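PDB 6K96: five-membered-cyclitol-phosphate synthase from Streptomyces citricolor, which binds nicotinamide-adenine-dinucleotide and belongs to the myo-inositol-1-phosphate synthase family, whose subunits join a dinucleotide-binding region to a mixed sheet. Local coordinates for residues L206-L216 with V267-G276; N215-R226 with S255-K266. All coordinates share one frame; numbering follows the deposited sequence.

Contact 1. Residues L206-L216 with V267-G276; sequences LSLASSYQLNL and VAMLNIEGLG
A classic beta bulge, at which A209 and S210 both face E273, interrupts the antiparallel ladder between segments 206-216 and 267-276, which lie on the neighbouring strands 207-217 and 265-275 of the mixed sheet. A209 N gives E273 O a bond of 2.8 Å, while the one from S210 N to the same oxygen is weak; S210 O takes E273 N in return. From there to L216 and V267, hydrogen-bonded and non-hydrogen-bonded pairs alternate regularly.

N271 O serves two donors, Y212 N at 3.0 Å and S211 OG at 2.5 Å. A small hydroxyl suits S211, because with OG anti to the backbone N (chi1 180°) it reaches across to this carbonyl and also bonds H194 of the helix 190-203. Y212 turns its ring the other way: CG stands between its own backbone N and carbonyl carbon (chi1 53°), which carries the ring over N271. There N271 CB makes a CH-pi contact, 3.5 Å from the Y212 ring centroid, with the amide and ring planes 25° apart. Beyond the ring, N271 ND2 bonds E273 OE2 at 3.1 Å and also D285, while E273 OE1 has S283 as a partner.

On the opposite face, L208 CD1 meets I272 CG2 at 3.7 Å, the two side chains crossing at about a right angle under the helix 190-203. The face bearing Y212, L214 and M269 packs instead on a second subunit. By giving to both carboxylates, the N271 amide bridges its strand to the strand 281-291, and together with S283 it probably helps hold the E273 carboxylate in place.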
loop_
_atom_site.group_PDB
_atom_site.type_symbol
_atom_site.label_atom_id
_atom_site.label_comp_id
_atom_site.label_asym_id
_atom_site.label_seq_id
_atom_site.Cartn_x
_atom_site.Cartn_y
_atom_site.Cartn_z
ATOM N N LEU B 206 21.116 -5.868 -7.036
ATOM C CA LEU B 206 20.273 -4.770 -7.561
ATOM C C LEU B 206 20.813 -3.430 -7.034
ATOM O O LEU B 206 21.310 -3.333 -5.853
ATOM C CB LEU B 206 18.808 -5.009 -7.178
ATOM C CG LEU B 206 18.142 -6.167 -7.939
ATOM C CD1 LEU B 206 18.117 -7.412 -7.117
ATOM C CD2 LEU B 206 16.741 -5.834 -8.354
ATOM N N SER B 207 20.746 -2.386 -7.848
ATOM C CA SER B 207 21.326 -1.081 -7.451
ATOM C C SER B 207 20.246 -0.268 -6.736
ATOM O O SER B 207 19.101 -0.222 -7.223
ATOM C CB SER B 207 21.924 -0.365 -8.656
ATOM O OG SER B 207 22.781 -1.244 -9.405
ATOM N N LEU B 208 20.595 0.378 -5.620
ATOM C CA LEU B 208 19.659 1.287 -4.904
ATOM C C LEU B 208 19.677 2.641 -5.609
ATOM O O LEU B 208 20.735 3.106 -5.985
ATOM C CB LEU B 208 20.100 1.344 -3.446
ATOM C CG LEU B 208 19.146 1.926 -2.416
ATOM C CD1 LEU B 208 17.729 1.332 -2.498
ATOM C CD2 LEU B 208 19.731 1.671 -1.038
ATOM N N ALA B 209 18.524 3.133 -5.994
ATOM C CA ALA B 209 18.321 4.537 -6.391
ATOM C C ALA B 209 18.001 5.332 -5.127
ATOM O O ALA B 209 18.532 6.439 -5.009
ATOM C CB ALA B 209 17.207 4.702 -7.395
ATOM N N SER B 210 17.149 4.823 -4.241
ATOM C CA SER B 210 16.567 5.664 -3.178
ATOM C C SER B 210 15.681 4.839 -2.287
ATOM O O SER B 210 15.157 3.780 -2.782
ATOM C CB SER B 210 15.793 6.833 -3.726
ATOM O OG SER B 210 14.478 6.500 -4.095
ATOM N N SER B 211 15.536 5.284 -1.038
ATOM C CA SER B 211 14.617 4.639 -0.061
ATOM C C SER B 211 14.211 5.668 0.995
ATOM O O SER B 211 14.901 6.596 1.136
ATOM C CB SER B 211 15.169 3.320 0.492
ATOM O OG SER B 211 14.280 2.715 1.432
ATOM N N TYR B 212 13.031 5.556 1.565
ATOM C CA TYR B 212 12.625 6.277 2.786
ATOM C C TYR B 212 11.884 5.312 3.688
ATOM O O TYR B 212 11.278 4.323 3.235
ATOM C CB TYR B 212 11.836 7.574 2.525
ATOM C CG TYR B 212 10.617 7.485 1.646
ATOM C CD1 TYR B 212 9.408 7.109 2.187
ATOM C CD2 TYR B 212 10.665 7.777 0.287
ATOM C CE1 TYR B 212 8.262 6.980 1.406
ATOM C CE2 TYR B 212 9.539 7.651 -0.508
ATOM C CZ TYR B 212 8.329 7.256 0.053
ATOM O OH TYR B 212 7.195 7.112 -0.685
ATOM N N GLN B 213 11.958 5.648 4.959
ATOM C CA GLN B 213 11.265 5.003 6.087
ATOM C C GLN B 213 10.628 6.149 6.863
ATOM O O GLN B 213 11.363 7.067 7.169
ATOM C CB GLN B 213 12.317 4.268 6.909
ATOM C CG GLN B 213 11.871 3.905 8.318
ATOM C CD GLN B 213 12.883 3.116 9.119
ATOM O OE1 GLN B 213 12.734 3.011 10.338
ATOM N NE2 GLN B 213 13.881 2.528 8.451
ATOM N N LEU B 214 9.324 6.118 7.122
ATOM C CA LEU B 214 8.726 7.042 8.108
ATOM C C LEU B 214 7.852 6.272 9.069
ATOM O O LEU B 214 7.315 5.295 8.615
ATOM C CB LEU B 214 7.990 8.184 7.412
ATOM C CG LEU B 214 7.069 7.833 6.249
ATOM C CD1 LEU B 214 5.631 8.076 6.673
ATOM C CD2 LEU B 214 7.417 8.762 5.080
ATOM N N ASN B 215 7.770 6.730 10.325
ATOM C CA ASN B 215 7.040 6.102 11.463
ATOM C C ASN B 215 6.002 7.108 11.994
ATOM O O ASN B 215 6.155 8.323 11.774
ATOM C CB ASN B 215 7.983 5.594 12.548
ATOM C CG ASN B 215 9.059 4.669 12.011
ATOM O OD1 ASN B 215 8.968 3.433 12.139
ATOM N ND2 ASN B 215 10.072 5.247 11.379
ATOM N N LEU B 216 4.889 6.596 12.520
ATOM C CA LEU B 216 3.785 7.406 13.096
ATOM C C LEU B 216 3.482 6.746 14.432
ATOM O O LEU B 216 3.559 5.551 14.452
ATOM C CB LEU B 216 2.530 7.362 12.206
ATOM C CG LEU B 216 2.695 7.714 10.732
ATOM C CD1 LEU B 216 1.391 7.443 9.951
ATOM C CD2 LEU B 216 3.103 9.183 10.589
ATOM N N VAL B 267 2.956 2.826 13.206
ATOM C CA VAL B 267 2.843 2.563 11.758
ATOM C C VAL B 267 4.159 2.935 11.132
ATOM O O VAL B 267 4.668 3.915 11.513
ATOM C CB VAL B 267 1.713 3.364 11.114
ATOM C CG1 VAL B 267 1.828 3.268 9.613
ATOM C CG2 VAL B 267 0.354 2.895 11.585
ATOM N N ALA B 268 4.653 2.154 10.192
ATOM C CA ALA B 268 5.870 2.384 9.414
ATOM C C ALA B 268 5.495 2.338 7.941
ATOM O O ALA B 268 4.608 1.667 7.642
ATOM C CB ALA B 268 6.818 1.302 9.728
ATOM N N MET B 269 6.058 3.168 7.096
ATOM C CA MET B 269 5.763 3.153 5.658
ATOM C C MET B 269 7.122 3.173 5.017
ATOM O O MET B 269 7.970 3.945 5.507
ATOM C CB MET B 269 4.926 4.345 5.203
ATOM C CG MET B 269 3.479 3.987 5.052
ATOM S SD MET B 269 2.398 5.096 6.000
ATOM C CE MET B 269 2.987 6.709 5.516
ATOM N N LEU B 270 7.398 2.271 4.087
ATOM C CA LEU B 270 8.727 2.374 3.470
ATOM C C LEU B 270 8.593 2.241 1.962
ATOM O O LEU B 270 7.504 1.880 1.480
ATOM C CB LEU B 270 9.735 1.472 4.188
ATOM C CG LEU B 270 9.601 -0.017 4.025
ATOM C CD1 LEU B 270 10.154 -0.397 2.656
ATOM C CD2 LEU B 270 10.316 -0.764 5.165
ATOM N N ASN B 271 9.564 2.854 1.304
ATOM C CA ASN B 271 9.722 2.890 -0.165
ATOM C C ASN B 271 11.158 2.494 -0.460
ATOM O O ASN B 271 12.051 2.999 0.240
ATOM C CB ASN B 271 9.459 4.264 -0.773
ATOM C CG ASN B 271 9.494 4.185 -2.280
ATOM O OD1 ASN B 271 10.420 4.673 -2.917
ATOM N ND2 ASN B 271 8.537 3.471 -2.850
ATOM N N ILE B 272 11.340 1.582 -1.405
ATOM C CA ILE B 272 12.672 1.218 -1.953
ATOM C C ILE B 272 12.554 1.239 -3.455
ATOM O O ILE B 272 11.597 0.726 -3.933
ATOM C CB ILE B 272 13.189 -0.141 -1.466
ATOM C CG1 ILE B 272 13.330 -0.190 0.052
ATOM C CG2 ILE B 272 14.475 -0.472 -2.211
ATOM C CD1 ILE B 272 13.190 -1.563 0.589
ATOM N N GLU B 273 13.494 1.903 -4.112
ATOM C CA GLU B 273 13.512 2.110 -5.570
ATOM C C GLU B 273 14.834 1.555 -6.032
ATOM O O GLU B 273 15.821 2.236 -5.903
ATOM C CB GLU B 273 13.360 3.591 -5.934
ATOM C CG GLU B 273 11.989 4.164 -5.602
ATOM C CD GLU B 273 10.792 3.522 -6.332
ATOM O OE1 GLU B 273 10.955 2.960 -7.476
ATOM O OE2 GLU B 273 9.661 3.580 -5.741
ATOM N N GLY B 274 14.830 0.335 -6.554
ATOM C CA GLY B 274 16.047 -0.308 -7.085
ATOM C C GLY B 274 16.167 -0.101 -8.564
ATOM O O GLY B 274 15.225 0.363 -9.207
ATOM N N LEU B 275 17.296 -0.476 -9.108
ATOM C CA LEU B 275 17.467 -0.526 -10.578
ATOM C C LEU B 275 18.045 -1.912 -10.865
ATOM O O LEU B 275 18.905 -2.410 -10.075
ATOM C CB LEU B 275 18.361 0.602 -11.114
ATOM C CG LEU B 275 17.997 2.030 -10.670
ATOM C CD1 LEU B 275 19.176 2.998 -10.821
ATOM C CD2 LEU B 275 16.776 2.560 -11.428
ATOM N N GLY B 276 17.527 -2.556 -11.899
ATOM C CA GLY B 276 17.978 -3.912 -12.228
ATOM C C GLY B 276 18.592 -3.877 -13.583
ATOM O O GLY B 276 19.069 -2.793 -13.966
#

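Contact 2. Residues N215-R226 with S255-K266. With NAD (nicotinamide-adenine-dinucleotide), chain G.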
loop_
_atom_site.group_PDB
_atom_site.type_symbol
_atom_site.label_atom_id
_atom_site.label_comp_id
_atom_site.label_asym_id
_atom_site.label_seq_id
_atom_site.Cartn_x
_atom_site.Cartn_y
_atom_site.Cartn_z
ATOM N N ASN B 215 7.770 6.730 10.325
ATOM C CA ASN B 215 7.040 6.102 11.463
ATOM C C ASN B 215 6.002 7.108 11.994
ATOM O O ASN B 215 6.155 8.323 11.774
ATOM C CB ASN B 215 7.983 5.594 12.548
ATOM C CG ASN B 215 9.059 4.669 12.011
ATOM O OD1 ASN B 215 8.968 3.433 12.139
ATOM N ND2 ASN B 215 10.072 5.247 11.379
ATOM N N LEU B 216 4.889 6.596 12.520
ATOM C CA LEU B 216 3.785 7.406 13.096
ATOM C C LEU B 216 3.482 6.746 14.432
ATOM O O LEU B 216 3.559 5.551 14.452
ATOM C CB LEU B 216 2.530 7.362 12.206
ATOM C CG LEU B 216 2.695 7.714 10.732
ATOM C CD1 LEU B 216 1.391 7.443 9.951
ATOM C CD2 LEU B 216 3.103 9.183 10.589
ATOM N N GLY B 217 3.111 7.488 15.460
ATOM C CA GLY B 217 2.792 6.921 16.772
ATOM C C GLY B 217 1.853 7.841 17.505
ATOM O O GLY B 217 1.569 8.958 16.972
ATOM N N GLY B 218 1.402 7.445 18.689
ATOM C CA GLY B 218 0.437 8.241 19.474
ATOM C C GLY B 218 0.517 8.003 20.958
ATOM O O GLY B 218 -0.458 8.262 21.594
ATOM N N ASN B 219 1.653 7.548 21.480
ATOM C CA ASN B 219 1.871 7.319 22.932
ATOM C C ASN B 219 2.935 8.270 23.486
ATOM O O ASN B 219 3.595 9.005 22.736
ATOM C CB ASN B 219 2.248 5.864 23.260
ATOM C CG ASN B 219 3.468 5.327 22.549
ATOM O OD1 ASN B 219 4.313 6.084 22.077
ATOM N ND2 ASN B 219 3.528 4.019 22.402
ATOM N N GLU B 220 3.095 8.242 24.803
ATOM C CA GLU B 220 4.048 9.097 25.529
ATOM C C GLU B 220 5.447 8.772 24.996
ATOM O O GLU B 220 6.200 9.756 24.781
ATOM C CB GLU B 220 3.834 8.948 27.033
ATOM C CG GLU B 220 3.748 10.285 27.778
ATOM C CD GLU B 220 2.807 11.376 27.247
ATOM O OE1 GLU B 220 1.655 11.044 26.853
ATOM O OE2 GLU B 220 3.242 12.588 27.236
ATOM N N ASP B 221 5.800 7.513 24.707
ATOM C CA ASP B 221 7.181 7.200 24.234
ATOM C C ASP B 221 7.425 8.035 22.974
ATOM O O ASP B 221 8.453 8.806 22.914
ATOM C CB ASP B 221 7.486 5.706 24.039
ATOM C CG ASP B 221 8.887 5.346 23.526
ATOM O OD1 ASP B 221 9.855 5.894 24.090
ATOM O OD2 ASP B 221 9.046 4.535 22.545
ATOM N N PHE B 222 6.514 7.953 22.020
ATOM C CA PHE B 222 6.710 8.589 20.701
ATOM C C PHE B 222 6.756 10.121 20.863
ATOM O O PHE B 222 7.587 10.756 20.204
ATOM C CB PHE B 222 5.631 8.069 19.752
ATOM C CG PHE B 222 5.790 8.484 18.323
ATOM C CD1 PHE B 222 5.288 9.687 17.904
ATOM C CD2 PHE B 222 6.454 7.693 17.428
ATOM C CE1 PHE B 222 5.457 10.122 16.596
ATOM C CE2 PHE B 222 6.579 8.095 16.111
ATOM C CZ PHE B 222 6.119 9.324 15.713
ATOM N N ARG B 223 5.853 10.669 21.666
ATOM C CA ARG B 223 5.780 12.099 22.081
ATOM C C ARG B 223 7.119 12.560 22.722
ATOM O O ARG B 223 7.629 13.639 22.348
ATOM C CB ARG B 223 4.596 12.296 23.035
ATOM C CG ARG B 223 3.804 13.568 22.754
ATOM C CD ARG B 223 3.079 14.260 23.907
ATOM N NE ARG B 223 1.666 14.292 23.531
ATOM C CZ ARG B 223 1.126 15.050 22.556
ATOM N NH1 ARG B 223 1.870 15.888 21.851
ATOM N NH2 ARG B 223 -0.171 14.995 22.291
ATOM N N ASN B 224 7.706 11.752 23.614
ATOM C CA ASN B 224 9.050 12.002 24.199
ATOM C C ASN B 224 10.106 12.027 23.085
ATOM O O ASN B 224 10.829 13.040 22.969
ATOM C CB ASN B 224 9.444 10.970 25.263
ATOM C CG ASN B 224 10.804 11.254 25.875
ATOM O OD1 ASN B 224 11.035 12.359 26.410
ATOM N ND2 ASN B 224 11.691 10.261 25.850
ATOM N N LEU B 225 10.242 10.963 22.283
ATOM C CA LEU B 225 11.357 10.908 21.292
ATOM C C LEU B 225 11.380 12.205 20.448
ATOM O O LEU B 225 12.483 12.805 20.341
ATOM C CB LEU B 225 11.237 9.651 20.430
ATOM C CG LEU B 225 11.806 8.327 20.977
ATOM C CD1 LEU B 225 12.563 8.463 22.305
ATOM C CD2 LEU B 225 10.709 7.277 21.102
ATOM N N ARG B 226 10.196 12.659 20.002
ATOM C CA ARG B 226 9.846 13.881 19.206
ATOM C C ARG B 226 10.798 15.077 19.456
ATOM O O ARG B 226 11.152 15.341 20.610
ATOM C CB ARG B 226 8.371 14.207 19.515
ATOM C CG ARG B 226 7.701 15.231 18.611
ATOM C CD ARG B 226 6.212 15.004 18.438
ATOM N NE ARG B 226 5.756 15.364 17.093
ATOM C CZ ARG B 226 6.257 14.880 15.932
ATOM N NH1 ARG B 226 7.279 14.034 15.899
ATOM N NH2 ARG B 226 5.748 15.272 14.778
ATOM N N SER B 255 10.306 10.170 13.245
ATOM C CA SER B 255 9.115 10.818 13.840
ATOM C C SER B 255 8.376 11.667 12.803
ATOM O O SER B 255 8.306 12.908 13.003
ATOM C CB SER B 255 9.476 11.594 15.047
ATOM O OG SER B 255 8.306 11.887 15.776
ATOM N N ALA B 256 7.775 11.030 11.777
ATOM C CA ALA B 256 7.014 11.731 10.708
ATOM C C ALA B 256 5.880 12.540 11.332
ATOM O O ALA B 256 5.424 13.534 10.713
ATOM C CB ALA B 256 6.475 10.816 9.652
ATOM N N GLY B 257 5.416 12.162 12.524
ATOM C CA GLY B 257 4.192 12.799 13.041
ATOM C C GLY B 257 3.481 11.963 14.064
ATOM O O GLY B 257 3.570 10.707 14.039
ATOM N N TYR B 258 2.822 12.674 14.952
ATOM C CA TYR B 258 2.175 12.137 16.155
ATOM C C TYR B 258 0.674 12.133 15.861
ATOM O O TYR B 258 0.086 13.219 15.642
ATOM C CB TYR B 258 2.528 12.957 17.384
ATOM C CG TYR B 258 1.734 12.578 18.593
ATOM C CD1 TYR B 258 2.133 11.539 19.404
ATOM C CD2 TYR B 258 0.576 13.251 18.924
ATOM C CE1 TYR B 258 1.435 11.221 20.556
ATOM C CE2 TYR B 258 -0.173 12.910 20.037
ATOM C CZ TYR B 258 0.244 11.875 20.844
ATOM O OH TYR B 258 -0.497 11.539 21.945
ATOM N N VAL B 259 0.068 10.935 15.824
ATOM C CA VAL B 259 -1.376 10.789 15.480
ATOM C C VAL B 259 -2.077 10.208 16.691
ATOM O O VAL B 259 -1.810 9.069 17.067
ATOM C CB VAL B 259 -1.549 9.977 14.201
ATOM C CG1 VAL B 259 -3.012 9.657 13.864
ATOM C CG2 VAL B 259 -0.853 10.740 13.080
ATOM N N ALA B 260 -2.917 11.035 17.290
ATOM C CA ALA B 260 -3.417 10.844 18.656
ATOM C C ALA B 260 -4.201 9.533 18.690
ATOM O O ALA B 260 -3.936 8.766 19.631
ATOM C CB ALA B 260 -4.225 12.056 19.080
ATOM N N HIS B 261 -5.050 9.293 17.670
ATOM C CA HIS B 261 -5.966 8.111 17.588
ATOM C C HIS B 261 -5.197 6.812 17.285
ATOM O O HIS B 261 -5.841 5.805 17.292
ATOM C CB HIS B 261 -7.093 8.346 16.560
ATOM C CG HIS B 261 -6.654 8.258 15.129
ATOM N ND1 HIS B 261 -6.554 9.368 14.321
ATOM C CD2 HIS B 261 -6.283 7.202 14.364
ATOM C CE1 HIS B 261 -6.112 9.001 13.129
ATOM N NE2 HIS B 261 -5.909 7.682 13.139
ATOM N N LEU B 262 -3.904 6.831 16.965
ATOM C CA LEU B 262 -3.061 5.604 16.965
ATOM C C LEU B 262 -2.769 5.105 18.382
ATOM O O LEU B 262 -2.447 3.913 18.483
ATOM C CB LEU B 262 -1.739 5.806 16.231
ATOM C CG LEU B 262 -1.850 5.940 14.709
ATOM C CD1 LEU B 262 -0.470 6.022 14.037
ATOM C CD2 LEU B 262 -2.599 4.799 14.122
ATOM N N LYS B 263 -2.773 5.960 19.412
ATOM C CA LYS B 263 -2.431 5.543 20.803
ATOM C C LYS B 263 -1.100 4.771 20.804
ATOM O O LYS B 263 -0.122 5.247 20.225
ATOM C CB LYS B 263 -3.605 4.730 21.376
ATOM C CG LYS B 263 -4.805 5.593 21.753
ATOM C CD LYS B 263 -6.184 4.993 21.494
ATOM C CE LYS B 263 -7.317 5.688 22.243
ATOM N NZ LYS B 263 -7.282 5.398 23.709
ATOM N N ASP B 264 -1.063 3.581 21.408
ATOM C CA ASP B 264 0.155 2.721 21.488
ATOM C C ASP B 264 0.422 1.970 20.185
ATOM O O ASP B 264 1.439 1.294 20.169
ATOM C CB ASP B 264 0.121 1.736 22.645
ATOM C CG ASP B 264 1.383 0.919 22.815
ATOM O OD1 ASP B 264 2.473 1.476 23.201
ATOM O OD2 ASP B 264 1.299 -0.285 22.556
ATOM N N HIS B 265 -0.343 2.181 19.119
ATOM C CA HIS B 265 -0.009 1.617 17.789
ATOM C C HIS B 265 1.154 2.346 17.150
ATOM O O HIS B 265 1.240 3.522 17.308
ATOM C CB HIS B 265 -1.165 1.693 16.794
ATOM C CG HIS B 265 -2.146 0.604 16.968
ATOM N ND1 HIS B 265 -3.472 0.872 17.104
ATOM C CD2 HIS B 265 -1.992 -0.735 17.058
ATOM C CE1 HIS B 265 -4.146 -0.269 17.247
ATOM N NE2 HIS B 265 -3.252 -1.287 17.245
ATOM N N LYS B 266 1.986 1.668 16.384
ATOM C CA LYS B 266 3.031 2.366 15.617
ATOM C C LYS B 266 2.874 1.908 14.161
ATOM O O LYS B 266 2.758 0.720 13.959
ATOM C CB LYS B 266 4.411 2.087 16.214
ATOM C CG LYS B 266 5.564 2.249 15.234
ATOM C CD LYS B 266 6.928 2.376 15.882
ATOM C CE LYS B 266 7.217 3.814 16.227
ATOM N NZ LYS B 266 8.660 3.958 16.552
HETATM P PA NAD G . 5.922 5.273 28.860
HETATM O O1A NAD G . 6.075 6.706 28.520
HETATM O O2A NAD G . 4.577 4.674 28.555
HETATM O O5B NAD G . 6.374 4.888 30.322
HETATM C C5B NAD G . 7.176 5.889 30.991
HETATM C C4B NAD G . 6.813 5.911 32.452
HETATM O O4B NAD G . 7.889 6.447 33.293
HETATM C C3B NAD G . 5.591 6.784 32.752
HETATM O O3B NAD G . 4.754 6.086 33.666
HETATM C C2B NAD G . 6.223 7.994 33.434
HETATM O O2B NAD G . 5.161 8.623 34.091
HETATM C C1B NAD G . 7.269 7.260 34.279
HETATM N N9A NAD G . 8.307 8.052 34.910
HETATM C C8A NAD G . 8.786 9.238 34.410
HETATM N N7A NAD G . 9.792 9.720 35.103
HETATM C C5A NAD G . 10.015 8.783 36.106
HETATM C C6A NAD G . 10.960 8.740 37.152
HETATM N N6A NAD G . 11.885 9.676 37.325
HETATM N N1A NAD G . 10.955 7.648 37.965
HETATM C C2A NAD G . 10.004 6.718 37.755
HETATM N N3A NAD G . 9.062 6.671 36.816
HETATM C C4A NAD G . 9.115 7.739 35.997
HETATM O O3 NAD G . 7.017 4.477 28.032
HETATM P PN NAD G . 6.957 2.991 27.419
HETATM O O1N NAD G . 6.592 2.068 28.518
HETATM O O2N NAD G . 6.156 3.160 26.165
HETATM O O5D NAD G . 8.512 2.766 27.058
HETATM C C5D NAD G . 9.489 2.813 28.177
HETATM C C4D NAD G . 10.877 2.940 27.622
HETATM O O4D NAD G . 11.247 1.780 26.841
HETATM C C3D NAD G . 11.044 4.157 26.701
HETATM O O3D NAD G . 12.331 4.688 26.934
HETATM C C2D NAD G . 11.085 3.527 25.312
HETATM O O2D NAD G . 11.841 4.208 24.328
HETATM C C1D NAD G . 11.824 2.223 25.604
HETATM N N1N NAD G . 11.633 1.270 24.469
HETATM C C2N NAD G . 10.305 1.016 23.986
HETATM C C3N NAD G . 10.084 0.297 22.823
HETATM C C7N NAD G . 8.648 0.037 22.402
HETATM O O7N NAD G . 7.730 0.352 23.148
HETATM N N7N NAD G . 8.434 -0.520 21.213
HETATM C C4N NAD G . 11.203 -0.140 22.116
HETATM C C5N NAD G . 12.468 -0.042 22.682
HETATM C C6N NAD G . 12.673 0.736 23.806
#
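R223 holds its guanidinium, tilted, above one face of the Y258 ring in an off-centre cation-pi contact, R223 CZ lying 4.0 Å from the ring centroid. The two planes are 42° apart, so this is no flat stack. At the edge of the same ring, in its plane, comes F222 CD1, 4.0 Å from Y258 CD1. F222, with CG anti to the backbone N (chi1 -173°), is directed at 255-266, its ring reaching G257 O, while one face lies over the backbone N of G217. K266 CE reaches the edge of the F222 ring, the aliphatic part of the lysine suiting an aromatic neighbour.

Here the chain passes from the strand through G218 and N219 into the helix 220-225, and G217 pairs in parallel with Y258; V259 N bonds G217 O at 2.7 Å. Lacking a side chain, G218 can press against the backbone of V259 and K263. N219 is the N-cap: its OD1 accepts from F222 N at 2.9 Å, while its ND2 gives to D264 OD1 at 2.9 Å. That aspartate oxygen also bonds S293, a residue of the sodium site. In the first turn of the helix, D221 OD1 accepts a bond from the ribose hydroxyl O2D of NAD at 2.6 Å.

Contacts 1 and 2 share the strands 207-217 and 265-275, and contact 2 lies nested within the chain loop that contact 1 closes. Their centres are 21 Å apart, yet they meet where L214 packs on A256 and V267 on L262. Contact 1 is buried and lies far from the centre of the chain, with a long backbone ladder as its main chemistry and side chains sandwiched between a helix and a second subunit. Contact 2 is only partly buried and nearer the centre of the chain; there the regular pairing gives way to turns, glycines, a helix cap and exposed arginines, beside NAD and the sodium ion. Both also touch the second subunit.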